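Local coordinates for protein endoglucanase (Ruminococcus champanellensis, PDB 6WQV) that probably hydrolyses internal beta-1,4 linkages of cellulose and related plant polysaccharides, as a broad-specificity family GH5 subfamily 4 endoglucanase with a cellotriose-binding cleft, at residues Ala137-Asp140 with Ala141-Gln145; Gly151-Asp154 with Glu155-Phe159; Gly177-Glu180 with Ala181-Ile185; Ser244-Phe248 with Ala249-Ser253; Ser256-Gln260 with Ser261-Gln265. All blocks are in the same frame, centred on the assembly; numbering follows the deposited sequence.

Contact 1 (Ala137-Asp140 with Ala141-Gln145)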
loop_
_atom_site.group_PDB
_atom_site.type_symbol
_atom_site.label_atom_id
_atom_site.label_comp_id
_atom_site.label_asym_id
_atom_site.label_seq_id
_atom_site.Cartn_x
_atom_site.Cartn_y
_atom_site.Cartn_z
ATOM N N ALA A 137 0.998 21.311 -4.850
ATOM C CA ALA A 137 2.275 21.662 -5.470
ATOM C C ALA A 137 3.369 20.663 -5.101
ATOM O O ALA A 137 4.163 20.255 -5.958
ATOM C CB ALA A 137 2.687 23.076 -5.062
ATOM N N ARG A 138 3.432 20.259 -3.828
ATOM C CA ARG A 138 4.457 19.311 -3.403
ATOM C C ARG A 138 4.204 17.934 -3.992
ATOM O O ARG A 138 5.141 17.262 -4.447
ATOM C CB ARG A 138 4.500 19.259 -1.876
ATOM C CG ARG A 138 5.524 18.291 -1.318
ATOM C CD ARG A 138 5.873 18.592 0.122
ATOM N NE ARG A 138 6.784 17.582 0.664
ATOM C CZ ARG A 138 7.520 17.743 1.755
ATOM N NH1 ARG A 138 7.464 18.875 2.438
ATOM N NH2 ARG A 138 8.320 16.764 2.170
ATOM N N LEU A 139 2.944 17.500 -4.018
ATOM C CA LEU A 139 2.608 16.231 -4.654
ATOM C C LEU A 139 3.066 16.206 -6.100
ATOM O O LEU A 139 3.628 15.215 -6.575
ATOM C CB LEU A 139 1.098 16.029 -4.609
ATOM C CG LEU A 139 0.509 15.344 -3.385
ATOM C CD1 LEU A 139 -1.000 15.451 -3.444
ATOM C CD2 LEU A 139 0.960 13.898 -3.334
ATOM N N ASP A 140 2.789 17.280 -6.836
ATOM C CA ASP A 140 3.206 17.326 -8.228
ATOM C C ASP A 140 4.725 17.301 -8.342
ATOM O O ASP A 140 5.279 16.584 -9.185
ATOM C CB ASP A 140 2.612 18.557 -8.896
ATOM C CG ASP A 140 3.168 18.782 -10.263
ATOM O OD1 ASP A 140 2.879 17.966 -11.167
ATOM O OD2 ASP A 140 3.925 19.753 -10.430
ATOM N N ALA A 141 5.418 18.042 -7.475
ATOM C CA ALA A 141 6.873 18.087 -7.551
ATOM C C ALA A 141 7.496 16.719 -7.304
ATOM O O ALA A 141 8.423 16.314 -8.019
ATOM C CB ALA A 141 7.433 19.113 -6.563
ATOM N N ILE A 142 7.002 15.993 -6.298
ATOM C CA ILE A 142 7.622 14.711 -5.989
ATOM C C ILE A 142 7.180 13.631 -6.975
ATOM O O ILE A 142 7.992 12.808 -7.404
ATOM C CB ILE A 142 7.446 14.288 -4.516
ATOM C CG1 ILE A 142 5.993 14.005 -4.144
ATOM C CG2 ILE A 142 8.042 15.338 -3.580
ATOM C CD1 ILE A 142 5.886 13.303 -2.786
ATOM N N TRP A 143 5.898 13.608 -7.358
ATOM C CA TRP A 143 5.435 12.601 -8.318
ATOM C C TRP A 143 6.057 12.785 -9.703
ATOM O O TRP A 143 6.306 11.793 -10.396
ATOM C CB TRP A 143 3.904 12.468 -8.339
ATOM C CG TRP A 143 3.453 11.404 -7.346
ATOM C CD1 TRP A 143 2.746 11.590 -6.198
ATOM C CD2 TRP A 143 3.756 10.001 -7.409
ATOM N NE1 TRP A 143 2.568 10.385 -5.549
ATOM C CE2 TRP A 143 3.183 9.398 -6.276
ATOM C CE3 TRP A 143 4.449 9.200 -8.323
ATOM C CZ2 TRP A 143 3.276 8.030 -6.033
ATOM C CZ3 TRP A 143 4.540 7.842 -8.081
ATOM C CH2 TRP A 143 3.956 7.270 -6.950
ATOM N N THR A 144 6.351 14.017 -10.127
ATOM C CA THR A 144 7.085 14.173 -11.381
ATOM C C THR A 144 8.436 13.474 -11.295
ATOM O O THR A 144 8.833 12.752 -12.221
ATOM C CB THR A 144 7.241 15.651 -11.752
ATOM O OG1 THR A 144 5.947 16.205 -12.012
ATOM C CG2 THR A 144 8.101 15.819 -13.004
ATOM N N GLN A 145 9.134 13.626 -10.164
ATOM C CA GLN A 145 10.447 13.001 -9.999
ATOM C C GLN A 145 10.349 11.479 -9.960
ATOM O O GLN A 145 11.164 10.780 -10.573
ATOM C CB GLN A 145 11.117 13.515 -8.723
ATOM C CG GLN A 145 11.567 14.948 -8.776
ATOM C CD GLN A 145 12.058 15.441 -7.436
ATOM O OE1 GLN A 145 13.172 15.120 -7.012
ATOM N NE2 GLN A 145 11.227 16.219 -6.751
HETATM O O HOH W 1 6.048 18.974 -12.003
#
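L139 meets W143, and D140 meets T144, on two sides of one turn of helix 129-149, the helix of a beta-alpha-beta unit in the TIM barrel. The first pair shows close packing at i to i+4 spacing: the two side chains run alongside each other, and CD2 of L139 lies 4.1 Å from CD1 of the W143 indole. The carbonyl oxygen L139 O lies against the rim of the indole while accepting from W143 N. F159 and F192 also meet the indole, and G161 O accepts a hydrogen bond from its NE1.

The other pair is looser and partly open to solvent, with one ordered water that donates to D140 OD2 and to T144 OG1, at 2.8 Å from each. T144 OG1 is anti to its own carbonyl carbon (chi1 -65°), a rotation that lets the hydroxyl fold back and donate to D140 O at 2.9 Å. T144 N donates to the same oxygen from the opposite face of the carbonyl, so two bonds grip one acceptor. With a valine in place of T144, D140 O would probably be left with the T144 N bond alone on this side and the water without its second acceptor. D140 OD1 is hydrogen-bonded to T195 OG1 of helix 179-197.

Contact 2 (Gly151-Asp154 with Glu155-Phe159)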
loop_
_atom_site.group_PDB
_atom_site.type_symbol
_atom_site.label_atom_id
_atom_site.label_comp_id
_atom_site.label_asym_id
_atom_site.label_seq_id
_atom_site.Cartn_x
_atom_site.Cartn_y
_atom_site.Cartn_z
ATOM N N GLY A 151 9.720 5.752 -15.330
ATOM C CA GLY A 151 8.835 5.801 -16.475
ATOM C C GLY A 151 9.050 4.717 -17.506
ATOM O O GLY A 151 8.126 4.423 -18.271
ATOM N N SER A 152 10.244 4.115 -17.542
ATOM C CA SER A 152 10.567 3.114 -18.549
ATOM C C SER A 152 10.045 1.724 -18.204
ATOM O O SER A 152 10.064 0.840 -19.069
ATOM C CB SER A 152 12.086 3.038 -18.753
ATOM O OG SER A 152 12.741 2.611 -17.568
ATOM N N TYR A 153 9.588 1.509 -16.977
ATOM C CA TYR A 153 9.135 0.190 -16.554
ATOM C C TYR A 153 7.837 -0.203 -17.255
ATOM O O TYR A 153 7.054 0.649 -17.684
ATOM C CB TYR A 153 8.963 0.166 -15.032
ATOM C CG TYR A 153 10.278 0.186 -14.291
ATOM C CD1 TYR A 153 11.107 1.301 -14.312
ATOM C CD2 TYR A 153 10.699 -0.920 -13.581
ATOM C CE1 TYR A 153 12.313 1.304 -13.644
ATOM C CE2 TYR A 153 11.900 -0.926 -12.905
ATOM C CZ TYR A 153 12.704 0.190 -12.939
ATOM O OH TYR A 153 13.907 0.201 -12.273
ATOM N N ASP A 154 7.615 -1.516 -17.385
ATOM C CA ASP A 154 6.452 -2.019 -18.108
ATOM C C ASP A 154 5.246 -2.112 -17.166
ATOM O O ASP A 154 5.229 -1.501 -16.093
ATOM C CB ASP A 154 6.786 -3.304 -18.882
ATOM C CG ASP A 154 7.028 -4.511 -17.992
ATOM O OD1 ASP A 154 6.632 -4.517 -16.807
ATOM O OD2 ASP A 154 7.624 -5.478 -18.517
ATOM N N GLU A 155 4.217 -2.861 -17.571
ATOM C CA GLU A 155 2.954 -2.893 -16.844
ATOM C C GLU A 155 3.081 -3.543 -15.477
ATOM O O GLU A 155 2.144 -3.455 -14.674
ATOM C CB GLU A 155 1.884 -3.604 -17.680
ATOM C CG GLU A 155 2.023 -5.117 -17.780
ATOM C CD GLU A 155 3.077 -5.577 -18.774
ATOM O OE1 GLU A 155 3.700 -4.740 -19.462
ATOM O OE2 GLU A 155 3.286 -6.801 -18.872
ATOM N N HIS A 156 4.210 -4.193 -15.188
ATOM C CA HIS A 156 4.361 -4.809 -13.882
ATOM C C HIS A 156 4.536 -3.781 -12.775
ATOM O O HIS A 156 4.345 -4.122 -11.608
ATOM C CB HIS A 156 5.530 -5.786 -13.866
ATOM C CG HIS A 156 5.273 -7.038 -14.637
ATOM N ND1 HIS A 156 5.492 -7.133 -15.994
ATOM C CD2 HIS A 156 4.814 -8.247 -14.242
ATOM C CE1 HIS A 156 5.186 -8.353 -16.400
ATOM N NE2 HIS A 156 4.767 -9.046 -15.359
ATOM N N LEU A 157 4.900 -2.545 -13.104
ATOM C CA LEU A 157 5.059 -1.503 -12.095
ATOM C C LEU A 157 3.815 -0.625 -12.057
ATOM O O LEU A 157 3.404 -0.058 -13.087
ATOM C CB LEU A 157 6.296 -0.643 -12.340
ATOM C CG LEU A 157 6.601 0.411 -11.278
ATOM C CD1 LEU A 157 6.848 -0.242 -9.926
ATOM C CD2 LEU A 157 7.789 1.242 -11.734
ATOM N N ILE A 158 3.227 -0.515 -10.871
ATOM C CA ILE A 158 2.051 0.295 -10.587
ATOM C C ILE A 158 2.470 1.399 -9.629
ATOM O O ILE A 158 3.211 1.148 -8.672
ATOM C CB ILE A 158 0.988 -0.604 -9.923
ATOM C CG1 ILE A 158 0.552 -1.722 -10.867
ATOM C CG2 ILE A 158 -0.199 0.219 -9.433
ATOM C CD1 ILE A 158 -0.143 -2.868 -10.152
ATOM N N PHE A 159 2.012 2.619 -9.886
ATOM C CA PHE A 159 2.215 3.709 -8.942
ATOM C C PHE A 159 0.949 3.910 -8.097
ATOM O O PHE A 159 -0.165 3.928 -8.638
ATOM C CB PHE A 159 2.466 5.034 -9.661
ATOM C CG PHE A 159 3.670 5.074 -10.565
ATOM C CD1 PHE A 159 4.769 4.254 -10.384
ATOM C CD2 PHE A 159 3.703 6.004 -11.588
ATOM C CE1 PHE A 159 5.857 4.353 -11.237
ATOM C CE2 PHE A 159 4.779 6.106 -12.429
ATOM C CZ PHE A 159 5.855 5.280 -12.262
#
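A type I beta turn from D154 to L157 leads into barrel strand 157-160, and an aspartate at its first position ties it together. D154 OD1 accepts twice from H156: from the backbone N at 2.9 Å, nearly straight at 166°, and from ring atom ND1 at 3.0 Å. Both donors reach the oxygen from the same face of the carboxylate, and the histidine uses an in-plane N-H, so this His-carboxylate pair fixes the rotation of the ring. D154 CG stands between its backbone N and carbonyl carbon (chi1 70°), which carries OD1 forward over the turn. The turn's own bond runs from L157 N to D154 O at 3.2 Å.

Beside these polar bonds is an apolar contact, where CD2 of L157 rests 3.7 Å from CB of Y153 and as close to its CG. E155 brings a second carboxylate near, its OE1 4.0 Å from D154 OD1; the like charges are probably eased by the salt bridge of E155 to R12.

R206 gathers the carbonyl oxygens of Y153, D154 and L157. The Y153 side chain lies against helix 94-108, H156 meets the ring of Y113, and strand 157-160 runs between the parallel strands 113-117 and 208-211.

Contact 3 (Gly177-Glu180 with Ala181-Ile185)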
loop_
_atom_site.group_PDB
_atom_site.type_symbol
_atom_site.label_atom_id
_atom_site.label_comp_id
_atom_site.label_asym_id
_atom_site.label_seq_id
_atom_site.Cartn_x
_atom_site.Cartn_y
_atom_site.Cartn_z
ATOM N N GLY A 177 -12.718 11.371 9.163
ATOM C CA GLY A 177 -12.295 12.764 9.145
ATOM C C GLY A 177 -13.497 13.689 9.123
ATOM O O GLY A 177 -14.454 13.512 9.887
ATOM N N ASN A 178 -13.454 14.693 8.254
ATOM C CA ASN A 178 -14.605 15.556 8.019
ATOM C C ASN A 178 -14.820 15.726 6.522
ATOM O O ASN A 178 -14.033 15.268 5.693
ATOM C CB ASN A 178 -14.503 16.912 8.751
ATOM C CG ASN A 178 -13.252 17.697 8.401
ATOM O OD1 ASN A 178 -12.695 17.566 7.317
ATOM N ND2 ASN A 178 -12.822 18.549 9.327
ATOM N N GLN A 179 -15.938 16.365 6.179
ATOM C CA GLN A 179 -16.291 16.513 4.772
ATOM C C GLN A 179 -15.204 17.256 4.012
ATOM O O GLN A 179 -14.879 16.903 2.874
ATOM C CB GLN A 179 -17.625 17.247 4.670
ATOM C CG GLN A 179 -18.049 17.553 3.264
ATOM C CD GLN A 179 -19.453 18.111 3.213
ATOM O OE1 GLN A 179 -20.390 17.504 3.729
ATOM N NE2 GLN A 179 -19.603 19.281 2.606
ATOM N N GLU A 180 -14.636 18.294 4.623
ATOM C CA GLU A 180 -13.578 19.052 3.967
ATOM C C GLU A 180 -12.389 18.161 3.629
ATOM O O GLU A 180 -11.845 18.234 2.522
ATOM C CB GLU A 180 -13.170 20.224 4.860
ATOM C CG GLU A 180 -12.020 21.054 4.333
ATOM C CD GLU A 180 -11.707 22.255 5.211
ATOM O OE1 GLU A 180 -12.644 22.817 5.819
ATOM O OE2 GLU A 180 -10.519 22.636 5.292
ATOM N N ALA A 181 -11.975 17.302 4.563
ATOM C CA ALA A 181 -10.825 16.446 4.296
ATOM C C ALA A 181 -11.108 15.480 3.154
ATOM O O ALA A 181 -10.235 15.211 2.321
ATOM C CB ALA A 181 -10.452 15.654 5.547
ATOM N N ARG A 182 -12.313 14.906 3.126
ATOM C CA ARG A 182 -12.640 13.955 2.068
ATOM C C ARG A 182 -12.662 14.645 0.714
ATOM O O ARG A 182 -12.217 14.081 -0.293
ATOM C CB ARG A 182 -13.955 13.254 2.402
ATOM C CG ARG A 182 -13.871 12.498 3.729
ATOM C CD ARG A 182 -15.118 11.695 4.068
ATOM N NE ARG A 182 -16.341 12.470 4.255
ATOM C CZ ARG A 182 -16.826 12.868 5.431
ATOM N NH1 ARG A 182 -16.180 12.606 6.565
ATOM N NH2 ARG A 182 -17.962 13.543 5.467
ATOM N N GLN A 183 -13.169 15.883 0.673
ATOM C CA GLN A 183 -13.136 16.653 -0.564
ATOM C C GLN A 183 -11.704 16.892 -1.020
ATOM O O GLN A 183 -11.353 16.635 -2.176
ATOM C CB GLN A 183 -13.821 18.005 -0.360
ATOM C CG GLN A 183 -15.329 17.987 -0.287
ATOM C CD GLN A 183 -15.895 19.347 0.090
ATOM O OE1 GLN A 183 -15.200 20.184 0.668
ATOM N NE2 GLN A 183 -17.159 19.575 -0.241
ATOM N N VAL A 184 -10.867 17.427 -0.126
ATOM C CA VAL A 184 -9.501 17.784 -0.497
ATOM C C VAL A 184 -8.725 16.572 -1.009
ATOM O O VAL A 184 -7.924 16.686 -1.945
ATOM C CB VAL A 184 -8.807 18.474 0.694
ATOM C CG1 VAL A 184 -7.337 18.690 0.404
ATOM C CG2 VAL A 184 -9.471 19.819 0.989
ATOM N N ILE A 185 -8.955 15.393 -0.419
ATOM C CA ILE A 185 -8.268 14.181 -0.876
ATOM C C ILE A 185 -8.599 13.868 -2.332
ATOM O O ILE A 185 -7.727 13.405 -3.084
ATOM C CB ILE A 185 -8.557 13.017 0.102
ATOM C CG1 ILE A 185 -7.770 13.253 1.401
ATOM C CG2 ILE A 185 -8.242 11.674 -0.542
ATOM C CD1 ILE A 185 -8.240 12.432 2.572
HETATM O O HOH W 2 -20.190 14.354 3.589
#
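N178 and A181 form the innermost bond of this helix start: N178 OD1 accepts from A181 N at 2.9 Å, with A181 N lying nearly on the extended line of the side-chain C=O and the N-H bent to 155°. This is an N-cap, in which the side chain of the residue just before helix 179-197 takes an N-H of the first turn. Its CG occupies the position between backbone N and carbonyl carbon (chi1 57°), which turns OD1 back toward the A181 N-H, and the CB of A181 lies 3.4 Å from the same OD1.

The next shell is R182. While its backbone N bonds N178 O at 3.1 Å, its side chain bends at chi3 (-63°) and doubles back along the start of the helix. One face of the guanidinium consequently covers the peptide between N178 and Q179, with N178 C 3.4 Å from NH1. A water accepts from NH2 at 3.0 Å, in the guanidinium plane.

Farther out, R182 NH1 bonds the carbonyl of G176, and NE forms a salt bridge with D224, just after helix 219-223. Helix 179-197 follows strand 157-160 in the barrel, and E180 OE2 accepts from N129 N at the start of helix 129-149.

Contact 4 (Ser244-Phe248 with Ala249-Ser253)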
loop_
_atom_site.group_PDB
_atom_site.type_symbol
_atom_site.label_atom_id
_atom_site.label_comp_id
_atom_site.label_asym_id
_atom_site.label_seq_id
_atom_site.Cartn_x
_atom_site.Cartn_y
_atom_site.Cartn_z
ATOM N N SER A 244 -9.348 -6.631 9.239
ATOM C CA SER A 244 -10.683 -6.947 9.700
ATOM C C SER A 244 -10.769 -8.403 10.130
ATOM O O SER A 244 -10.202 -9.282 9.462
ATOM C CB SER A 244 -11.683 -6.704 8.561
ATOM O OG SER A 244 -11.506 -5.413 7.995
ATOM N N PRO A 245 -11.482 -8.701 11.229
ATOM C CA PRO A 245 -12.142 -7.733 12.126
ATOM C C PRO A 245 -11.140 -6.990 13.009
ATOM O O PRO A 245 -10.157 -7.582 13.443
ATOM C CB PRO A 245 -13.073 -8.607 12.961
ATOM C CG PRO A 245 -12.411 -9.944 12.990
ATOM C CD PRO A 245 -11.761 -10.093 11.627
ATOM N N TYR A 246 -11.417 -5.715 13.293
ATOM C CA TYR A 246 -10.422 -4.839 13.910
ATOM C C TYR A 246 -9.887 -5.395 15.225
ATOM O O TYR A 246 -8.670 -5.433 15.446
ATOM C CB TYR A 246 -11.012 -3.439 14.125
ATOM C CG TYR A 246 -10.134 -2.561 14.994
ATOM C CD1 TYR A 246 -8.976 -1.998 14.484
ATOM C CD2 TYR A 246 -10.454 -2.311 16.323
ATOM C CE1 TYR A 246 -8.156 -1.207 15.267
ATOM C CE2 TYR A 246 -9.636 -1.516 17.120
ATOM C CZ TYR A 246 -8.488 -0.968 16.585
ATOM O OH TYR A 246 -7.660 -0.179 17.351
ATOM N N ASN A 247 -10.770 -5.787 16.141
ATOM C CA ASN A 247 -10.293 -6.166 17.468
ATOM C C ASN A 247 -9.328 -7.343 17.400
ATOM O O ASN A 247 -8.316 -7.368 18.110
ATOM C CB ASN A 247 -11.466 -6.466 18.396
ATOM C CG ASN A 247 -12.125 -5.205 18.908
ATOM O OD1 ASN A 247 -11.468 -4.179 19.083
ATOM N ND2 ASN A 247 -13.431 -5.267 19.134
ATOM N N PHE A 248 -9.623 -8.320 16.541
ATOM C CA PHE A 248 -8.765 -9.492 16.390
ATOM C C PHE A 248 -7.488 -9.146 15.639
ATOM O O PHE A 248 -6.384 -9.530 16.051
ATOM C CB PHE A 248 -9.545 -10.561 15.617
ATOM C CG PHE A 248 -8.733 -11.780 15.254
ATOM C CD1 PHE A 248 -8.453 -12.738 16.209
ATOM C CD2 PHE A 248 -8.264 -11.973 13.961
ATOM C CE1 PHE A 248 -7.716 -13.857 15.899
ATOM C CE2 PHE A 248 -7.520 -13.101 13.646
ATOM C CZ PHE A 248 -7.255 -14.041 14.612
ATOM N N ALA A 249 -7.614 -8.415 14.539
ATOM C CA ALA A 249 -6.551 -8.316 13.549
ATOM C C ALA A 249 -5.571 -7.183 13.818
ATOM O O ALA A 249 -4.383 -7.312 13.496
ATOM C CB ALA A 249 -7.165 -8.116 12.159
ATOM N N LEU A 250 -6.045 -6.056 14.354
ATOM C CA LEU A 250 -5.229 -4.848 14.443
ATOM C C LEU A 250 -5.133 -4.253 15.840
ATOM O O LEU A 250 -4.161 -3.537 16.111
ATOM C CB LEU A 250 -5.763 -3.774 13.481
ATOM C CG LEU A 250 -4.982 -2.464 13.354
ATOM C CD1 LEU A 250 -3.517 -2.708 13.010
ATOM C CD2 LEU A 250 -5.638 -1.554 12.304
ATOM N N ASN A 251 -6.081 -4.527 16.733
ATOM C CA ASN A 251 -6.061 -3.987 18.089
ATOM C C ASN A 251 -5.107 -4.813 18.939
ATOM O O ASN A 251 -5.377 -5.985 19.225
ATOM C CB ASN A 251 -7.472 -4.046 18.665
ATOM C CG ASN A 251 -7.588 -3.365 20.021
ATOM O OD1 ASN A 251 -6.593 -2.957 20.618
ATOM N ND2 ASN A 251 -8.816 -3.250 20.512
ATOM N N THR A 252 -3.990 -4.211 19.357
ATOM C CA THR A 252 -3.045 -4.952 20.182
ATOM C C THR A 252 -3.633 -5.337 21.536
ATOM O O THR A 252 -3.107 -6.247 22.184
ATOM C CB THR A 252 -1.744 -4.169 20.381
ATOM O OG1 THR A 252 -2.031 -2.888 20.952
ATOM C CG2 THR A 252 -1.013 -3.979 19.058
ATOM N N SER A 253 -4.701 -4.669 21.977
ATOM C CA SER A 253 -5.390 -5.007 23.215
ATOM C C SER A 253 -6.630 -5.861 22.991
ATOM O O SER A 253 -7.290 -6.245 23.964
ATOM C CB SER A 253 -5.796 -3.727 23.956
ATOM O OG SER A 253 -4.659 -2.976 24.339
#
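A249, Y246 and N251 carry most of this contact. The CB of A249 comes 3.3 Å from P245 O, the oxygen that also accepts from A249 N in the first turn of the helix. Y246 has its CG anti to the backbone N (chi1 169°), which lays the ring over the outgoing chain: N251 CB sits over one face in a CH-pi contact, 4.1 Å from the centroid, and L250 CB touches Y246 CD1 at 3.8 Å. The short helix 246-249 begins after a cis peptide before P245, in the connection between TIM-barrel strand 236-241 and helix 263-278. Here L250, a residue of the glycan pocket, touches a glucose unit of the bound cellotriose. Y246 O accepts from the backbone N of both L250 and N251, from opposite faces of its plane. N251 ND2 lies 3.2 Å from N247 OD1 in a bond of 171°, while N251 OD1 accepts from S253 N. An alanine instead of N251 would be likely to leave N247 OD1 without its side-chain donor and S253 N without the OD1 that closes the Asx turn.

Contact 5 (Ser256-Gln260 with Ser261-Gln265)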
loop_
_atom_site.group_PDB
_atom_site.type_symbol
_atom_site.label_atom_id
_atom_site.label_comp_id
_atom_site.label_asym_id
_atom_site.label_seq_id
_atom_site.Cartn_x
_atom_site.Cartn_y
_atom_site.Cartn_z
ATOM N N SER A 256 -7.851 -12.356 20.991
ATOM C CA SER A 256 -7.037 -13.242 20.172
ATOM C C SER A 256 -7.839 -14.389 19.574
ATOM O O SER A 256 -7.260 -15.252 18.911
ATOM C CB SER A 256 -5.881 -13.807 21.000
ATOM O OG SER A 256 -6.358 -14.655 22.033
ATOM N N SER A 257 -9.154 -14.412 19.775
ATOM C CA SER A 257 -10.010 -15.475 19.270
ATOM C C SER A 257 -10.663 -15.066 17.958
ATOM O O SER A 257 -11.192 -13.957 17.842
ATOM C CB SER A 257 -11.101 -15.789 20.295
ATOM O OG SER A 257 -12.081 -16.658 19.762
ATOM N N PHE A 258 -10.640 -15.977 16.984
ATOM C CA PHE A 258 -11.444 -15.884 15.769
ATOM C C PHE A 258 -12.051 -17.258 15.540
ATOM O O PHE A 258 -11.327 -18.261 15.535
ATOM C CB PHE A 258 -10.607 -15.476 14.558
ATOM C CG PHE A 258 -11.422 -15.283 13.305
ATOM C CD1 PHE A 258 -11.753 -16.370 12.516
ATOM C CD2 PHE A 258 -11.854 -14.025 12.916
ATOM C CE1 PHE A 258 -12.508 -16.214 11.368
ATOM C CE2 PHE A 258 -12.607 -13.861 11.757
ATOM C CZ PHE A 258 -12.930 -14.957 10.984
ATOM N N THR A 259 -13.366 -17.315 15.362
ATOM C CA THR A 259 -14.068 -18.589 15.315
ATOM C C THR A 259 -14.997 -18.629 14.106
ATOM O O THR A 259 -15.155 -17.646 13.380
ATOM C CB THR A 259 -14.888 -18.815 16.594
ATOM O OG1 THR A 259 -16.033 -17.953 16.581
ATOM C CG2 THR A 259 -14.065 -18.539 17.843
ATOM N N GLN A 260 -15.625 -19.792 13.904
ATOM C CA GLN A 260 -16.641 -19.928 12.863
ATOM C C GLN A 260 -17.648 -18.788 12.927
ATOM O O GLN A 260 -18.111 -18.290 11.891
ATOM C CB GLN A 260 -17.359 -21.273 13.024
ATOM C CG GLN A 260 -18.697 -21.371 12.309
ATOM C CD GLN A 260 -18.533 -21.484 10.812
ATOM O OE1 GLN A 260 -17.529 -22.005 10.331
ATOM N NE2 GLN A 260 -19.508 -20.982 10.064
ATOM N N SER A 261 -17.999 -18.366 14.141
ATOM C CA SER A 261 -19.014 -17.335 14.316
ATOM C C SER A 261 -18.599 -15.998 13.713
ATOM O O SER A 261 -19.473 -15.193 13.370
ATOM C CB SER A 261 -19.307 -17.163 15.807
ATOM O OG SER A 261 -19.667 -18.392 16.410
ATOM N N ASP A 262 -17.298 -15.740 13.569
ATOM C CA ASP A 262 -16.801 -14.472 13.045
ATOM C C ASP A 262 -16.728 -14.423 11.527
ATOM O O ASP A 262 -16.487 -13.348 10.963
ATOM C CB ASP A 262 -15.405 -14.195 13.609
ATOM C CG ASP A 262 -15.422 -14.020 15.101
ATOM O OD1 ASP A 262 -16.252 -13.222 15.577
ATOM O OD2 ASP A 262 -14.646 -14.702 15.800
ATOM N N ILE A 263 -16.925 -15.553 10.852
ATOM C CA ILE A 263 -16.820 -15.564 9.399
ATOM C C ILE A 263 -17.869 -14.642 8.785
ATOM O O ILE A 263 -17.596 -13.944 7.800
ATOM C CB ILE A 263 -16.909 -17.007 8.866
ATOM C CG1 ILE A 263 -15.711 -17.824 9.364
ATOM C CG2 ILE A 263 -16.949 -16.997 7.352
ATOM C CD1 ILE A 263 -15.795 -19.317 9.067
ATOM N N SER A 264 -19.066 -14.602 9.373
ATOM C CA SER A 264 -20.154 -13.824 8.784
ATOM C C SER A 264 -19.849 -12.329 8.795
ATOM O O SER A 264 -20.209 -11.610 7.854
ATOM C CB SER A 264 -21.469 -14.108 9.514
ATOM O OG SER A 264 -21.379 -13.802 10.896
ATOM N N GLN A 265 -19.196 -11.836 9.850
ATOM C CA GLN A 265 -18.857 -10.418 9.893
ATOM C C GLN A 265 -17.768 -10.104 8.880
ATOM O O GLN A 265 -17.773 -9.030 8.267
ATOM C CB GLN A 265 -18.438 -10.003 11.303
ATOM C CG GLN A 265 -18.183 -8.502 11.441
ATOM C CD GLN A 265 -19.287 -7.642 10.836
ATOM O OE1 GLN A 265 -20.474 -7.858 11.085
ATOM N NE2 GLN A 265 -18.894 -6.665 10.024
HETATM O O HOH W 3 -13.125 -12.530 17.052
HETATM O O HOH W 4 -17.539 -19.146 18.992
HETATM O O HOH W 5 -16.127 -15.711 17.804
HETATM O O HOH W 6 -20.185 -17.047 10.779
#
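Two first torsions bring F258 and D262 together: CG of F258 is anti to its backbone N (chi1 -176°), and CG of D262 is anti to its carbonyl carbon (chi1 -64°). The side chains run antiparallel past one another, so that D262 CB rests over one face of the phenyl ring, a CH-pi contact with 3.7 Å to the centroid. The carboxylate then passes on to T259, where D262 OD2 accepts from the backbone N at 2.9 Å. In return D262 N donates to T259 O, also at 2.9 Å, a reciprocal exchange of bonds just ahead of helix 263-278 in the TIM barrel.

Water fills in the outer side. One molecule donates to D262 OD2 and to S257 O; a second bridges the same OD2 and T259 OG1, so OD2 is held by one amide and two waters. Nearby, CD1 of I263 lies 3.4 Å from Q260 OE1, and I263 CG1 is 4.1 Å from F258 CE1.

Beyond this contact, F258 stacks edge-to-face with W303 and touches L302, both of helix 297-313, while I263 touches N306, R309 and I310 of that helix.

How the contacts relate
The five contacts follow one another along the chain without overlap, all within one eight-stranded parallel TIM barrel. Contacts 1 and 2 lie 18 Å apart between centres, on consecutive elements, helix 129-149 and strand 157-160, and touch where W143 CH2 meets F159 CB at 3.8 Å. Contact 3 begins the next helix, 179-197, about 21 Å from contact 1, centre to centre. Across the chain's centre from contacts 1 and 2, contacts 4 and 5 have their centres about 12 Å apart and pack through F248 against F258. Contact 4 alone of the five includes a residue of the glycan pocket; the others shape turns, helix starts and helix faces of the surrounding barrel.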